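Two-component response regulator yesN (Fusobacterium nucleatum, PDB 3LSG) probably binds specific DNA sequences as a two-component transcription regulator, through the AraC-type helix-turn-helix region at its C-terminal end, the part contained in this chain. Local coordinates at residues F44-F48 and Q49-L53. Sequence-based numbering, arbitrary orientation.
Sequences FGIPF and QDYLL
Y51 reaches back from the first turn of its helix to the end of the preceding one, where its ring receives that of F44. Its CB lies against CD1 of I46 (3.8 Å) and nearer still to F48 O. With CG anti to the backbone N (chi1 -176°), the ring swings back toward F44: CD1 and CE1 meet F44 CD1, the closer approach being 3.6 Å from Y51 CE1, while CZ lies near F44 CE1 and the tip OH passes 4.2 Å from that same atom. The edge of F44 points into the face of Y51, a T-shaped pair with centroids 5.0 Å apart and planes at 73°. I46 CD1 sits instead at the edge of the tyrosine ring, near its plane, and also packs 3.5 Å from the backbone N of Y51. Isoleucine suits this place because its extended CG1-CD1 arm carries a methyl that far.

G45, the first residue to leave the helix after F44, takes a positive phi (89°), at which a CB would press on the preceding carbonyl oxygen; this calls for glycine. P47 then takes the N-cap position, which needs no amide hydrogen; its O accepts a nearly straight bond from Y51 N (3.1 Å) and a weak one from D50 N. The carboxylate of D50 stays by the helix start, where a negative charge is probably favourable, its OD2 3.5 Å from P47 CD. F48 and L52, a turn apart, lie side by side and point the same way, F48 CZ 3.8 Å from L52 CD2, and L52 N bonds to F48 O.

Residues 45-47 link helix 33-44 to the long helix 48-66 in the helix-turn-helix region. F44 and Y51 pack against helix 2-14 and F40, F48 against helix 22-28, and NE2 of Q49, a neutral amide with N-H to offer a carboxylate, donates a hydrogen bond to OD2 of D82 of the second subunit.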
loop_
_atom_site.group_PDB
_atom_site.type_symbol
_atom_site.label_atom_id
_atom_site.label_comp_id
_atom_site.label_asym_id
_atom_site.label_seq_id
_atom_site.Cartn_x
_atom_site.Cartn_y
_atom_site.Cartn_z
ATOM N N PHE A 44 -5.956 -15.939 9.940
ATOM C CA PHE A 44 -4.856 -15.274 10.625
ATOM C C PHE A 44 -5.342 -14.258 11.656
ATOM O O PHE A 44 -4.578 -13.830 12.525
ATOM C CB PHE A 44 -3.936 -14.593 9.610
ATOM C CG PHE A 44 -3.113 -15.554 8.806
ATOM C CD1 PHE A 44 -1.770 -15.734 9.086
ATOM C CD2 PHE A 44 -3.691 -16.289 7.774
ATOM C CE1 PHE A 44 -1.005 -16.624 8.352
ATOM C CE2 PHE A 44 -2.937 -17.188 7.033
ATOM C CZ PHE A 44 -1.591 -17.360 7.323
ATOM N N GLY A 45 -6.601 -13.855 11.536
ATOM C CA GLY A 45 -7.202 -12.947 12.493
ATOM C C GLY A 45 -7.039 -11.475 12.170
ATOM O O GLY A 45 -7.654 -10.622 12.809
ATOM N N ILE A 46 -6.203 -11.171 11.186
ATOM C CA ILE A 46 -5.998 -9.802 10.753
ATOM C C ILE A 46 -5.915 -9.839 9.238
ATOM O O ILE A 46 -5.684 -10.895 8.666
ATOM C CB ILE A 46 -4.679 -9.214 11.310
ATOM C CG1 ILE A 46 -3.474 -9.968 10.744
ATOM C CG2 ILE A 46 -4.657 -9.270 12.834
ATOM C CD1 ILE A 46 -2.141 -9.310 11.062
ATOM N N PRO A 47 -6.114 -8.687 8.589
ATOM C CA PRO A 47 -6.092 -8.578 7.126
ATOM C C PRO A 47 -4.730 -8.943 6.540
ATOM O O PRO A 47 -3.701 -8.728 7.190
ATOM C CB PRO A 47 -6.379 -7.092 6.873
ATOM C CG PRO A 47 -7.088 -6.614 8.105
ATOM C CD PRO A 47 -6.544 -7.435 9.247
ATOM N N PHE A 48 -4.724 -9.480 5.322
ATOM C CA PHE A 48 -3.461 -9.799 4.652
ATOM C C PHE A 48 -2.479 -8.625 4.665
ATOM O O PHE A 48 -1.303 -8.802 4.966
ATOM C CB PHE A 48 -3.693 -10.237 3.208
ATOM C CG PHE A 48 -2.465 -10.109 2.345
ATOM C CD1 PHE A 48 -1.492 -11.090 2.351
ATOM C CD2 PHE A 48 -2.277 -8.997 1.554
ATOM C CE1 PHE A 48 -0.344 -10.966 1.565
ATOM C CE2 PHE A 48 -1.126 -8.860 0.772
ATOM C CZ PHE A 48 -0.169 -9.844 0.775
ATOM N N GLN A 49 -2.965 -7.426 4.343
ATOM C CA GLN A 49 -2.095 -6.254 4.272
ATOM C C GLN A 49 -1.397 -5.943 5.606
ATOM O O GLN A 49 -0.253 -5.504 5.619
ATOM C CB GLN A 49 -2.879 -5.024 3.793
ATOM C CG GLN A 49 -3.351 -5.091 2.339
ATOM C CD GLN A 49 -4.704 -5.801 2.161
ATOM O OE1 GLN A 49 -5.215 -6.469 3.069
ATOM N NE2 GLN A 49 -5.288 -5.642 0.987
ATOM N N ASP A 50 -2.105 -6.133 6.718
ATOM C CA ASP A 50 -1.553 -5.868 8.048
ATOM C C ASP A 50 -0.511 -6.930 8.399
ATOM O O ASP A 50 0.499 -6.644 9.026
ATOM C CB ASP A 50 -2.653 -5.889 9.121
ATOM C CG ASP A 50 -3.611 -4.706 9.014
ATOM O OD1 ASP A 50 -3.400 -3.843 8.141
ATOM O OD2 ASP A 50 -4.576 -4.645 9.813
ATOM N N TYR A 51 -0.787 -8.174 8.018
ATOM C CA TYR A 51 0.160 -9.252 8.253
ATOM C C TYR A 51 1.432 -8.999 7.446
ATOM O O TYR A 51 2.548 -9.196 7.932
ATOM C CB TYR A 51 -0.464 -10.599 7.881
ATOM C CG TYR A 51 0.417 -11.799 8.175
ATOM C CD1 TYR A 51 0.262 -12.530 9.343
ATOM C CD2 TYR A 51 1.386 -12.205 7.273
ATOM C CE1 TYR A 51 1.058 -13.642 9.607
ATOM C CE2 TYR A 51 2.191 -13.297 7.522
ATOM C CZ TYR A 51 2.019 -14.018 8.689
ATOM O OH TYR A 51 2.818 -15.106 8.935
ATOM N N LEU A 52 1.264 -8.564 6.205
ATOM C CA LEU A 52 2.418 -8.309 5.357
ATOM C C LEU A 52 3.231 -7.140 5.933
ATOM O O LEU A 52 4.449 -7.213 6.032
ATOM C CB LEU A 52 1.980 -8.005 3.924
ATOM C CG LEU A 52 3.105 -7.550 2.983
ATOM C CD1 LEU A 52 4.274 -8.540 2.922
ATOM C CD2 LEU A 52 2.555 -7.261 1.577
ATOM N N LEU A 53 2.539 -6.079 6.327
ATOM C CA LEU A 53 3.188 -4.939 6.958
ATOM C C LEU A 53 3.972 -5.377 8.202
ATOM O O LEU A 53 5.130 -5.015 8.378
ATOM C CB LEU A 53 2.158 -3.860 7.303
ATOM C CG LEU A 53 2.758 -2.671 8.059
ATOM C CD1 LEU A 53 3.803 -1.979 7.171
ATOM C CD2 LEU A 53 1.675 -1.688 8.476
#